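Side-chain contacts in uncharacterized protein (Bacteroides uniformis, PDB 4JPQ), which is of unknown function but probably binds carbohydrate through a domain of carbohydrate-binding family 9: residues E21-L26 against V158-V163; I62-K67 against G181-C186; F92-E97 against Y103-N108; L113-G118 against Q129-M134; H169-G172 against G176-M179. All blocks are in the same frame, centred on the assembly; numbering follows the deposited sequence. Where two conformers were deposited one is given.

Contact 1. Residues E21-L26 against V158-V163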
# COMPACT_ATOMS: atom_id res chain seq x y z
N GLU A 21 6.16 -1.13 14.32
CA GLU A 21 7.41 -1.90 14.54
C GLU A 21 7.14 -3.35 14.97
O GLU A 21 7.89 -4.26 14.60
CB GLU A 21 8.33 -1.22 15.58
CG GLU A 21 9.79 -1.73 15.57
CD GLU A 21 10.67 -1.11 16.65
OE1 GLU A 21 10.24 -1.08 17.82
OE2 GLU A 21 11.82 -0.69 16.35
N ALA A 22 6.05 -3.55 15.71
CA ALA A 22 5.63 -4.87 16.20
C ALA A 22 4.90 -5.76 15.20
O ALA A 22 4.77 -6.95 15.45
CB ALA A 22 4.74 -4.70 17.43
N VAL A 23 4.45 -5.21 14.07
CA VAL A 23 3.63 -5.99 13.12
C VAL A 23 4.32 -7.21 12.47
O VAL A 23 3.68 -8.24 12.33
CB VAL A 23 2.98 -5.07 12.05
CG1 VAL A 23 2.31 -5.84 10.92
CG2 VAL A 23 1.96 -4.16 12.71
N PRO A 24 5.59 -7.09 12.06
CA PRO A 24 6.23 -8.26 11.42
C PRO A 24 6.27 -9.49 12.30
O PRO A 24 6.04 -10.61 11.82
CB PRO A 24 7.64 -7.74 11.09
CG PRO A 24 7.41 -6.30 10.82
CD PRO A 24 6.40 -5.88 11.87
N SER A 25 6.55 -9.28 13.58
CA SER A 25 6.54 -10.35 14.58
C SER A 25 5.13 -10.93 14.77
O SER A 25 4.95 -12.13 14.80
CB SER A 25 7.01 -9.80 15.91
OG SER A 25 6.82 -10.74 16.94
N LEU A 26 4.14 -10.05 14.86
CA LEU A 26 2.74 -10.46 15.00
C LEU A 26 2.32 -11.36 13.85
O LEU A 26 1.70 -12.41 14.07
CB LEU A 26 1.83 -9.23 15.05
CG LEU A 26 0.34 -9.45 15.29
CD1 LEU A 26 0.13 -10.11 16.64
CD2 LEU A 26 -0.39 -8.13 15.25
N VAL A 158 5.58 -1.06 6.91
CA VAL A 158 4.33 -1.47 7.51
C VAL A 158 3.36 -0.32 7.61
O VAL A 158 3.77 0.80 7.91
CB VAL A 158 4.58 -2.03 8.92
CG1 VAL A 158 3.30 -2.17 9.75
CG2 VAL A 158 5.30 -3.36 8.83
N MSE A 159 2.09 -0.63 7.38
CA MSE A 159 0.99 0.31 7.53
C MSE A 159 -0.07 -0.39 8.34
O MSE A 159 -0.43 -1.53 8.04
CB MSE A 159 0.38 0.70 6.17
CG MSE A 159 1.28 1.65 5.39
SE MSE A 159 0.28 2.36 3.86
CE MSE A 159 0.97 1.28 2.36
N VAL A 160 -0.56 0.29 9.37
CA VAL A 160 -1.68 -0.18 10.20
C VAL A 160 -2.81 0.82 9.90
O VAL A 160 -2.76 1.97 10.34
CB VAL A 160 -1.32 -0.19 11.69
CG1 VAL A 160 -2.49 -0.70 12.53
CG2 VAL A 160 -0.08 -1.03 11.92
N ILE A 161 -3.78 0.39 9.09
CA ILE A 161 -4.86 1.26 8.61
C ILE A 161 -6.15 1.02 9.41
O ILE A 161 -6.82 0.01 9.19
CB ILE A 161 -5.10 1.03 7.10
CG1 ILE A 161 -3.83 1.35 6.30
CG2 ILE A 161 -6.26 1.89 6.59
CD1 ILE A 161 -3.86 0.88 4.86
N PRO A 162 -6.49 1.93 10.36
CA PRO A 162 -7.76 1.73 11.08
C PRO A 162 -8.96 1.92 10.16
O PRO A 162 -8.90 2.70 9.21
CB PRO A 162 -7.74 2.82 12.16
CG PRO A 162 -6.32 3.22 12.27
CD PRO A 162 -5.84 3.16 10.85
N VAL A 163 -10.04 1.24 10.49
CA VAL A 163 -11.29 1.31 9.74
C VAL A 163 -11.80 2.78 9.62
O VAL A 163 -12.36 3.17 8.60
CB VAL A 163 -12.30 0.32 10.36
CG1 VAL A 163 -12.86 0.85 11.69
CG2 VAL A 163 -13.39 -0.00 9.40
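On the outer side of a beta-sandwich, the short helix 23-29 lies against strand 152-162, and Val23 and Pro24 of the helix meet Val158 and Val160 of the strand. Val23 does most of the work. Its CB sits 3.7 Å from Val158 CG1, and its two methyls divide the neighbourhood: CG1 stays with Val158 CG1 at 4.0 Å, while CG2 also reaches along the strand to Val160 CG2 at 3.8 Å. In Val23 CG1 lies anti to the backbone N (chi1 171°), which leaves CG2 beside that N and facing the second valine. Val158 splits its branches in the same spirit, CG1 going to Val23 and CG2 to the Pro24 ring, where CD and CG are each 4.1 Å away. The side chains cross obliquely, methyl against methyl. Strand alternation sends Met159 and Ile161 to the opposite face, where they touch Phe105 inside the sandwich, whereas His65 and Trp138 flank Val158 on the helix side. Replacing Val158 by an alanine would probably leave the Pro24 ring without its methyl partner and Val23 with only the Val160 methyl, opening a gap under the helix. No hydrogen bond crosses this interface, so the helix is held to these two valines by apolar packing alone, with branched side chains setting its position through shape rather than through directed bonds.

Contact 2. Residues I62-K67 against G181-C186; sequences ILLHYK and GNFYKC
Leu64 and Tyr66 of strand 61-70 reach across the interior of the beta-sandwich to one edge of the Phe183 ring on strand 178-186. The backbones are well apart, the nearest CA atoms (Tyr66 and Lys185) being 9.7 Å from each other, so the side chains do all the touching. Leu64 brings its CD2 methyl to Phe183 CE2 at 3.7 Å, near the ring plane. Tyr66 arrives at roughly a right angle to Phe183 and sets its OH in the plane of that ring, 3.6 Å from CD2. Tyr66 CG is anti to its carbonyl carbon (chi1 -68°), which carries the long phenol straight over toward the other sheet. Phe183 uses the same kind of first torsion (chi1 -49°) and presents its CD2-CE2 edge to both visitors at once. Around this ring, Phe53 stacks on it, Trp198 meets it edge-to-face, and Phe92 lies close by. Next door, Asn182 OD1 takes the Phe183 N-H in a bent bond of 2.8 Å (142° at the hydrogen) and also accepts from Ser199 N. The hydrogens on the Phe183 edge carry slight positive charge, so an oxygen in the ring plane is a reasonable neighbour; with the Tyr66 hydroxyl hydrogen-bonded elsewhere, this polar group can sit among aromatic and aliphatic side chains, probably at little cost.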
# COMPACT_ATOMS: atom_id res chain seq x y z
N ILE A 62 -6.55 -2.87 9.34
CA ILE A 62 -5.89 -3.64 8.28
C ILE A 62 -4.39 -3.50 8.54
O ILE A 62 -3.91 -2.38 8.73
CB ILE A 62 -6.16 -3.09 6.86
CG1 ILE A 62 -7.65 -3.14 6.56
CG2 ILE A 62 -5.39 -3.91 5.82
CD1 ILE A 62 -8.04 -2.46 5.26
N LEU A 63 -3.68 -4.63 8.48
CA LEU A 63 -2.26 -4.72 8.71
C LEU A 63 -1.56 -5.10 7.41
O LEU A 63 -1.83 -6.17 6.87
CB LEU A 63 -1.99 -5.80 9.75
CG LEU A 63 -2.73 -5.70 11.08
CD1 LEU A 63 -2.29 -6.84 11.99
CD2 LEU A 63 -2.49 -4.37 11.77
N LEU A 64 -0.67 -4.23 6.92
CA LEU A 64 0.12 -4.46 5.70
C LEU A 64 1.60 -4.47 6.01
O LEU A 64 2.06 -3.62 6.77
CB LEU A 64 -0.06 -3.33 4.70
CG LEU A 64 -1.34 -3.17 3.94
CD1 LEU A 64 -1.25 -1.90 3.12
CD2 LEU A 64 -1.56 -4.37 3.05
N HIS A 65 2.33 -5.38 5.35
CA HIS A 65 3.76 -5.53 5.50
C HIS A 65 4.33 -5.81 4.12
O HIS A 65 3.98 -6.81 3.51
CB HIS A 65 4.07 -6.67 6.49
CG HIS A 65 5.54 -6.88 6.73
ND1 HIS A 65 6.12 -8.12 6.79
CD2 HIS A 65 6.54 -5.99 6.88
CE1 HIS A 65 7.41 -8.00 6.98
NE2 HIS A 65 7.70 -6.72 7.05
N TYR A 66 5.16 -4.89 3.63
CA TYR A 66 5.85 -4.98 2.35
C TYR A 66 7.32 -5.25 2.58
O TYR A 66 7.91 -4.67 3.50
CB TYR A 66 5.79 -3.65 1.61
CG TYR A 66 4.44 -3.21 1.12
CD1 TYR A 66 3.59 -2.45 1.94
CD2 TYR A 66 4.01 -3.51 -0.18
CE1 TYR A 66 2.35 -2.02 1.48
CE2 TYR A 66 2.76 -3.09 -0.64
CZ TYR A 66 1.94 -2.34 0.19
OH TYR A 66 0.72 -1.91 -0.24
N LYS A 67 7.92 -6.07 1.72
CA LYS A 67 9.38 -6.32 1.69
C LYS A 67 9.86 -5.98 0.28
O LYS A 67 9.25 -6.42 -0.69
CB LYS A 67 9.70 -7.77 2.01
CG LYS A 67 9.51 -8.17 3.47
CD LYS A 67 9.56 -9.68 3.68
CE LYS A 67 10.89 -10.33 3.30
NZ LYS A 67 10.88 -11.77 3.68
N GLY A 181 -9.29 -4.19 -4.21
CA GLY A 181 -8.09 -3.37 -4.17
C GLY A 181 -6.92 -3.90 -4.96
O GLY A 181 -7.03 -4.90 -5.67
N ASN A 182 -5.79 -3.20 -4.85
CA ASN A 182 -4.56 -3.60 -5.52
C ASN A 182 -3.36 -3.05 -4.75
O ASN A 182 -3.51 -2.14 -3.90
CB ASN A 182 -4.57 -3.13 -6.99
CG ASN A 182 -3.76 -4.03 -7.93
OD1 ASN A 182 -2.89 -4.79 -7.51
ND2 ASN A 182 -4.06 -3.92 -9.22
N PHE A 183 -2.18 -3.61 -5.04
CA PHE A 183 -0.93 -3.22 -4.37
C PHE A 183 0.10 -2.88 -5.43
O PHE A 183 0.17 -3.56 -6.45
CB PHE A 183 -0.44 -4.36 -3.47
CG PHE A 183 -1.51 -4.92 -2.57
CD1 PHE A 183 -2.40 -5.88 -3.04
CD2 PHE A 183 -1.64 -4.46 -1.25
CE1 PHE A 183 -3.40 -6.38 -2.22
CE2 PHE A 183 -2.64 -4.98 -0.43
CZ PHE A 183 -3.52 -5.93 -0.91
N TYR A 184 0.86 -1.80 -5.20
CA TYR A 184 1.85 -1.35 -6.18
C TYR A 184 3.20 -0.93 -5.60
O TYR A 184 3.31 -0.57 -4.42
CB TYR A 184 1.33 -0.13 -6.97
CG TYR A 184 -0.08 -0.18 -7.49
CD1 TYR A 184 -0.45 -1.12 -8.44
CD2 TYR A 184 -1.04 0.76 -7.09
CE1 TYR A 184 -1.75 -1.16 -8.96
CE2 TYR A 184 -2.34 0.74 -7.60
CZ TYR A 184 -2.69 -0.21 -8.54
OH TYR A 184 -3.98 -0.23 -9.03
N LYS A 185 4.20 -0.96 -6.48
CA LYS A 185 5.56 -0.49 -6.24
C LYS A 185 5.95 0.44 -7.39
O LYS A 185 5.64 0.15 -8.56
CB LYS A 185 6.52 -1.66 -6.24
CG LYS A 185 7.99 -1.30 -6.11
CD LYS A 185 8.37 -0.80 -4.73
CE LYS A 185 9.84 -0.36 -4.65
NZ LYS A 185 10.15 0.97 -5.24
N CYS A 186 6.65 1.53 -7.06
CA CYS A 186 7.11 2.48 -8.06
C CYS A 186 8.18 3.42 -7.50
O CYS A 186 8.56 3.30 -6.34
CB CYS A 186 5.92 3.31 -8.60
SG CYS A 186 5.21 4.41 -7.37

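Contact 3. Residues F92-E97 against Y103-N108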
# COMPACT_ATOMS: atom_id res chain seq x y z
N PHE A 92 -1.10 0.96 -1.64
CA PHE A 92 -2.28 0.14 -1.40
C PHE A 92 -3.50 0.96 -1.81
O PHE A 92 -3.73 2.04 -1.26
CB PHE A 92 -2.38 -0.23 0.09
CG PHE A 92 -3.66 -0.96 0.47
CD1 PHE A 92 -4.08 -2.09 -0.24
CD2 PHE A 92 -4.42 -0.56 1.58
CE1 PHE A 92 -5.24 -2.78 0.13
CE2 PHE A 92 -5.56 -1.25 1.96
CZ PHE A 92 -5.97 -2.36 1.23
N PHE A 93 -4.25 0.46 -2.78
CA PHE A 93 -5.47 1.11 -3.29
C PHE A 93 -6.62 0.19 -2.92
O PHE A 93 -6.49 -1.02 -3.10
CB PHE A 93 -5.44 1.27 -4.81
CG PHE A 93 -4.61 2.44 -5.32
CD1 PHE A 93 -3.31 2.68 -4.88
CD2 PHE A 93 -5.13 3.27 -6.32
CE1 PHE A 93 -2.56 3.74 -5.40
CE2 PHE A 93 -4.39 4.32 -6.84
CZ PHE A 93 -3.10 4.57 -6.37
N VAL A 94 -7.75 0.74 -2.45
CA VAL A 94 -8.88 -0.09 -1.99
C VAL A 94 -10.23 0.64 -1.97
O VAL A 94 -10.29 1.80 -1.58
CB VAL A 94 -8.55 -0.69 -0.58
CG1 VAL A 94 -8.38 0.41 0.48
CG2 VAL A 94 -9.58 -1.70 -0.13
N SER A 95 -11.29 -0.06 -2.39
CA SER A 95 -12.69 0.41 -2.38
C SER A 95 -13.37 -0.51 -1.36
O SER A 95 -13.46 -1.72 -1.58
CB SER A 95 -13.36 0.28 -3.76
OG SER A 95 -14.75 0.55 -3.71
N PRO A 96 -13.88 0.05 -0.25
CA PRO A 96 -14.37 -0.81 0.81
C PRO A 96 -15.86 -1.19 0.86
O PRO A 96 -16.20 -2.07 1.67
CB PRO A 96 -14.04 0.03 2.04
CG PRO A 96 -14.39 1.41 1.58
CD PRO A 96 -14.15 1.46 0.09
N GLU A 97 -16.72 -0.58 0.05
CA GLU A 97 -18.17 -0.83 0.16
C GLU A 97 -18.85 -1.23 -1.16
O GLU A 97 -20.07 -1.23 -1.23
CB GLU A 97 -18.85 0.45 0.72
CG GLU A 97 -19.89 0.29 1.85
CD GLU A 97 -19.26 0.41 3.25
OE1 GLU A 97 -18.67 -0.58 3.75
OE2 GLU A 97 -19.38 1.50 3.87
N TYR A 103 -9.87 4.52 -2.17
CA TYR A 103 -8.79 5.18 -1.46
C TYR A 103 -7.44 4.69 -1.97
O TYR A 103 -7.33 3.56 -2.42
CB TYR A 103 -8.87 4.84 0.01
CG TYR A 103 -10.12 5.32 0.69
CD1 TYR A 103 -11.28 4.55 0.70
CD2 TYR A 103 -10.13 6.55 1.37
CE1 TYR A 103 -12.43 4.99 1.35
CE2 TYR A 103 -11.27 7.00 2.03
CZ TYR A 103 -12.42 6.22 2.02
OH TYR A 103 -13.55 6.65 2.67
N ASN A 104 -6.44 5.56 -1.90
CA ASN A 104 -5.06 5.19 -2.25
C ASN A 104 -4.14 5.61 -1.10
O ASN A 104 -4.13 6.78 -0.71
CB ASN A 104 -4.59 5.78 -3.59
CG ASN A 104 -4.74 7.28 -3.66
OD1 ASN A 104 -5.81 7.79 -3.42
ND2 ASN A 104 -3.67 7.99 -4.00
N PHE A 105 -3.41 4.64 -0.56
CA PHE A 105 -2.45 4.84 0.51
C PHE A 105 -1.09 4.63 -0.12
O PHE A 105 -0.75 3.51 -0.46
CB PHE A 105 -2.67 3.81 1.63
CG PHE A 105 -4.01 3.92 2.30
CD1 PHE A 105 -5.12 3.31 1.75
CD2 PHE A 105 -4.14 4.61 3.50
CE1 PHE A 105 -6.35 3.40 2.37
CE2 PHE A 105 -5.38 4.70 4.13
CZ PHE A 105 -6.48 4.10 3.57
N GLU A 106 -0.35 5.72 -0.32
CA GLU A 106 0.98 5.67 -0.93
C GLU A 106 1.96 6.11 0.14
O GLU A 106 1.78 7.16 0.74
CB GLU A 106 1.02 6.60 -2.15
CG GLU A 106 -0.08 6.29 -3.18
CD GLU A 106 -0.01 7.12 -4.45
OE1 GLU A 106 1.03 7.72 -4.75
OE2 GLU A 106 -1.02 7.16 -5.19
N CYS A 107 2.99 5.29 0.37
CA CYS A 107 3.96 5.55 1.44
C CYS A 107 5.39 5.36 0.94
O CYS A 107 5.71 4.30 0.37
CB CYS A 107 3.67 4.60 2.58
SG CYS A 107 4.35 5.11 4.16
N ASN A 108 6.24 6.39 1.07
CA ASN A 108 7.65 6.24 0.63
C ASN A 108 8.43 5.46 1.67
O ASN A 108 7.97 5.30 2.81
CB ASN A 108 8.34 7.56 0.23
CG ASN A 108 8.63 8.52 1.39
OD1 ASN A 108 8.51 8.19 2.56
ND2 ASN A 108 9.07 9.73 1.04
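Phe92 pairs with Phe105 and Val94 with Tyr103 in an antiparallel beta hairpin, strand 89-95 running back along strand 102-108. Backbone bonds come first: each of these two hydrogen-bonded pairs contributes two, from Phe105 N to Phe92 O at 2.7 Å through to Val94 N to Tyr103 O at 2.9 Å. Between them lies the non-hydrogen-bonded pair Phe93 and Asn104, and here the contact is CH-pi. That pairing brings Asn104 CB over the centre of the Phe93 ring, 3.3 Å from the centroid. The amide lies beyond CB, inclined 51° to the ring with ND2 still near CZ, and chi1 of 55° directs it toward Glu106. ND2 gives to Glu106 OE2 at 3.0 Å, meeting the carboxylate from above its plane, and to Gln116, while OD1 accepts from Arg124. Apolar packing occupies the other face: Phe92 CD2 lies 3.9 Å from Phe105 CD1, the two rings side by side, and Val94 CG1 reaches the edge of Phe105 at CE1. Pro96 CG touches Tyr103 CE1 at 4.1 Å; the Tyr103 hydroxyl bonds to His169. The two faces thus differ in chemistry. One feeds phenyl groups into the sandwich core, the other couples an aromatic face to a polar network, and the Phe93 side chain is about 5 Å from a bound cyclohexyl-propylsulfonate, probably from the crystallisation liquor, which may mark a pocket.

Contact 4. Residues L113-G118 against Q129-M134. With SO4 (sulfate ion), chain E.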
# COMPACT_ATOMS: atom_id res chain seq x y z
N LEU A 113 3.59 9.50 4.17
CA LEU A 113 2.36 8.92 3.60
C LEU A 113 1.45 9.93 2.91
O LEU A 113 1.30 11.06 3.37
CB LEU A 113 1.56 8.27 4.73
CG LEU A 113 0.16 7.68 4.52
CD1 LEU A 113 0.21 6.42 3.68
CD2 LEU A 113 -0.48 7.39 5.87
N LEU A 114 0.82 9.46 1.84
CA LEU A 114 -0.19 10.19 1.07
C LEU A 114 -1.45 9.33 1.07
O LEU A 114 -1.37 8.10 0.83
CB LEU A 114 0.26 10.39 -0.37
CG LEU A 114 -0.77 10.85 -1.41
CD1 LEU A 114 -1.14 12.30 -1.19
CD2 LEU A 114 -0.26 10.65 -2.82
N ILE A 115 -2.59 9.97 1.32
CA ILE A 115 -3.90 9.32 1.24
C ILE A 115 -4.85 10.25 0.49
O ILE A 115 -4.92 11.43 0.81
CB ILE A 115 -4.58 9.04 2.60
CG1 ILE A 115 -3.65 8.35 3.59
CG2 ILE A 115 -5.82 8.16 2.39
CD1 ILE A 115 -4.24 8.21 4.98
N GLN A 116 -5.57 9.71 -0.49
CA GLN A 116 -6.67 10.43 -1.11
C GLN A 116 -7.89 9.51 -1.08
O GLN A 116 -7.76 8.29 -0.86
CB GLN A 116 -6.39 10.83 -2.54
CG GLN A 116 -5.23 11.76 -2.80
CD GLN A 116 -4.76 11.62 -4.23
OE1 GLN A 116 -3.95 10.73 -4.57
NE2 GLN A 116 -5.29 12.45 -5.10
N GLY A 117 -9.05 10.12 -1.29
CA GLY A 117 -10.34 9.40 -1.30
C GLY A 117 -11.29 9.99 -2.32
O GLY A 117 -11.26 11.20 -2.58
N GLY A 118 -12.12 9.14 -2.92
CA GLY A 118 -13.13 9.59 -3.91
C GLY A 118 -13.24 8.70 -5.12
O GLY A 118 -12.52 7.70 -5.24
N GLN A 129 -4.82 15.86 8.53
CA GLN A 129 -3.76 15.52 9.51
C GLN A 129 -4.27 14.49 10.51
O GLN A 129 -3.55 13.53 10.81
CB GLN A 129 -3.26 16.77 10.28
CG GLN A 129 -2.42 17.78 9.49
CD GLN A 129 -1.17 17.17 8.86
OE1 GLN A 129 -0.62 16.17 9.35
NE2 GLN A 129 -0.70 17.77 7.78
N GLU A 130 -5.50 14.69 11.00
CA GLU A 130 -6.18 13.77 11.93
C GLU A 130 -6.21 12.34 11.34
O GLU A 130 -5.83 11.37 12.02
CB GLU A 130 -7.61 14.29 12.22
CG GLU A 130 -8.43 13.53 13.26
CD GLU A 130 -7.95 13.69 14.70
OE1 GLU A 130 -7.36 14.74 15.07
OE2 GLU A 130 -8.18 12.74 15.50
N VAL A 131 -6.60 12.24 10.07
CA VAL A 131 -6.70 10.95 9.35
C VAL A 131 -5.32 10.37 9.05
O VAL A 131 -5.12 9.16 9.16
CB VAL A 131 -7.54 11.09 8.05
CG1 VAL A 131 -7.57 9.77 7.27
CG2 VAL A 131 -8.96 11.54 8.37
N LEU A 132 -4.37 11.21 8.64
CA LEU A 132 -2.98 10.77 8.43
C LEU A 132 -2.40 10.22 9.74
O LEU A 132 -1.71 9.20 9.72
CB LEU A 132 -2.10 11.90 7.92
CG LEU A 132 -2.40 12.36 6.49
CD1 LEU A 132 -1.86 13.77 6.26
CD2 LEU A 132 -1.86 11.36 5.47
N GLY A 133 -2.73 10.91 10.84
CA GLY A 133 -2.37 10.53 12.20
C GLY A 133 -2.93 9.18 12.65
O GLY A 133 -2.34 8.54 13.51
N MSE A 134 -4.08 8.77 12.10
CA MSE A 134 -4.67 7.46 12.39
C MSE A 134 -3.84 6.31 11.85
O MSE A 134 -3.79 5.25 12.49
CB MSE A 134 -6.08 7.31 11.81
CG MSE A 134 -7.16 8.09 12.53
SE MSE A 134 -8.76 8.12 11.38
CE MSE A 134 -9.65 9.56 12.39
S SO4 E . -6.03 19.57 7.47
O1 SO4 E . -5.01 20.13 6.55
O2 SO4 E . -6.29 20.51 8.59
O3 SO4 E . -7.27 19.26 6.68
O4 SO4 E . -5.50 18.35 8.11
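No aromatic ring takes part where Leu132 meets Leu113 and Ile115; the flat group touched here is the peptide of Leu113, whose O has Leu132 CD2 at 3.8 Å. Everything else is branched aliphatic. The same CD2 methyl of Leu132 lies 4.0 Å from Ile115 CG1 and 4.2 Å from Leu113 CD2, one methyl set among three atoms of two residues. Leu132 leaves the helix across the line to the strand, and with CG anti to the carbonyl carbon (chi1 -69°) its end turns in toward the strand. The Ile115 and Leu132 side chains run antiparallel alongside one another, while Ile115 CD1 goes on to Val131 CG1 at 4.3 Å. The short helix 129-134 is laid over strand 113-118 of the beta-sandwich with an axis separation of 9.5 Å and an angle of 119° between their directions. Phe105 of the adjacent strand 102-108 packs on Ile115, and Met159 of strand 152-162 on Leu113. At the start of the helix the Gln129 N-H points almost straight at a sulfate, 2.6 Å to O4 with 174° at the hydrogen; the ion probably came from the crystallisation liquor, and the positive end of the helix dipole would be expected to attract it.

Contact 5. Residues H169-G172 against G176-M179; sequences HSVG and GKTM. With SO4 (sulfate ion), chain F.
Val171, in the loop before strand 178-186, and Lys177, just ahead of that strand, have CA atoms 10.2 Å apart, too far for backbone pairing, so side chains bridge the distance. Val171 CG1 is the meeting point. It lies 4.3 Å from Lys177 CE and 4.4 Å from the terminal methyl CE of Met179, a selenomethionine, so that one methyl touches the last methylene of one long chain and the end of another. Val171 also packs on Val163, and Met179 on Pro96 and Phe219. In Lys177 the extended chi2 and chi3 carry CE to the valine, and the bend at the last torsion (chi4 -47°) then turns NZ toward a sulfate. There NZ makes a weak hydrogen bond of 3.2 Å to sulfate O1. The loop holds the same ion through Gly172 N, which gives to O4 at 2.7 Å (132° at the hydrogen) and weakly to O2, and Ser173 N adds another bond. A methionine in place of Lys177 would probably leave the sulfate to the loop N-H groups, without the one positive charge that faces it across the contact. The ion, probably taken up from the crystallisation liquor, therefore sits in a small anion site made from backbone N-H groups and a lysine, while the Lys177 CE methylene lies against the same Val171 methyl that meets Met179.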
# COMPACT_ATOMS: atom_id res chain seq x y z
N HIS A 169 -16.33 7.27 4.53
CA HIS A 169 -17.29 6.18 4.86
C HIS A 169 -17.46 5.98 6.36
O HIS A 169 -16.66 6.48 7.15
CB HIS A 169 -16.83 4.85 4.24
CG HIS A 169 -16.82 4.84 2.74
ND1 HIS A 169 -15.77 5.34 1.99
CD2 HIS A 169 -17.73 4.39 1.85
CE1 HIS A 169 -16.05 5.20 0.71
NE2 HIS A 169 -17.22 4.63 0.59
N SER A 170 -18.50 5.23 6.73
CA SER A 170 -18.77 4.84 8.12
C SER A 170 -18.59 3.33 8.20
O SER A 170 -19.55 2.60 8.44
CB SER A 170 -20.17 5.27 8.53
OG SER A 170 -20.26 6.68 8.56
N VAL A 171 -17.37 2.88 7.97
CA VAL A 171 -17.05 1.44 7.99
C VAL A 171 -16.87 1.08 9.47
O VAL A 171 -16.08 1.70 10.18
CB VAL A 171 -15.79 1.09 7.14
CG1 VAL A 171 -15.63 -0.42 7.02
CG2 VAL A 171 -15.91 1.67 5.74
N GLY A 172 -17.64 0.08 9.92
CA GLY A 172 -17.66 -0.35 11.32
C GLY A 172 -16.61 -1.38 11.67
O GLY A 172 -15.72 -1.11 12.48
N GLY A 176 -15.53 -10.47 7.98
CA GLY A 176 -16.34 -11.04 6.90
C GLY A 176 -16.66 -10.17 5.70
O GLY A 176 -17.46 -10.59 4.86
N LYS A 177 -16.09 -8.96 5.60
CA LYS A 177 -16.34 -8.08 4.44
C LYS A 177 -15.53 -8.52 3.25
O LYS A 177 -14.53 -9.24 3.40
CB LYS A 177 -16.05 -6.60 4.73
CG LYS A 177 -17.05 -5.97 5.68
CD LYS A 177 -17.17 -4.46 5.48
CE LYS A 177 -18.16 -3.80 6.41
NZ LYS A 177 -19.47 -4.49 6.54
N THR A 178 -16.00 -8.15 2.06
CA THR A 178 -15.30 -8.40 0.80
C THR A 178 -15.04 -7.02 0.18
O THR A 178 -15.99 -6.31 -0.14
CB THR A 178 -16.10 -9.30 -0.16
OG1 THR A 178 -16.43 -10.54 0.48
CG2 THR A 178 -15.28 -9.60 -1.41
N MSE A 179 -13.76 -6.64 0.06
CA MSE A 179 -13.35 -5.37 -0.55
C MSE A 179 -12.59 -5.66 -1.81
O MSE A 179 -12.19 -6.80 -2.07
CB MSE A 179 -12.43 -4.58 0.37
CG MSE A 179 -13.12 -4.27 1.70
SE MSE A 179 -12.07 -2.91 2.69
CE MSE A 179 -13.17 -2.92 4.32
S SO4 F . -20.11 -1.68 8.80
O1 SO4 F . -20.24 -1.52 7.33
O2 SO4 F . -20.27 -0.36 9.45
O3 SO4 F . -21.14 -2.59 9.33
O4 SO4 F . -18.78 -2.25 9.12

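All five contacts fall in one family 9 carbohydrate-binding domain with a beta-sandwich build. Contact 2 lies about 3 Å from the chain centre and spans the core between strands 61-70 and 178-186; contact 3, about 9 Å from it centre to centre, is a hairpin whose strand 89-95 neighbours 178-186. Contact 1 covers the outside of strand 152-162, itself paired with 61-70, and contact 4 adds strand 113-118 beside 102-108. Contact 5, its centre about 18 Å from that of contact 2, is at the periphery, where strand 178-186 begins. Along the chain contacts 1 and 2 interlock, and contacts 3 and 4 nest inside both, so distant parts of the sequence close around the hairpin.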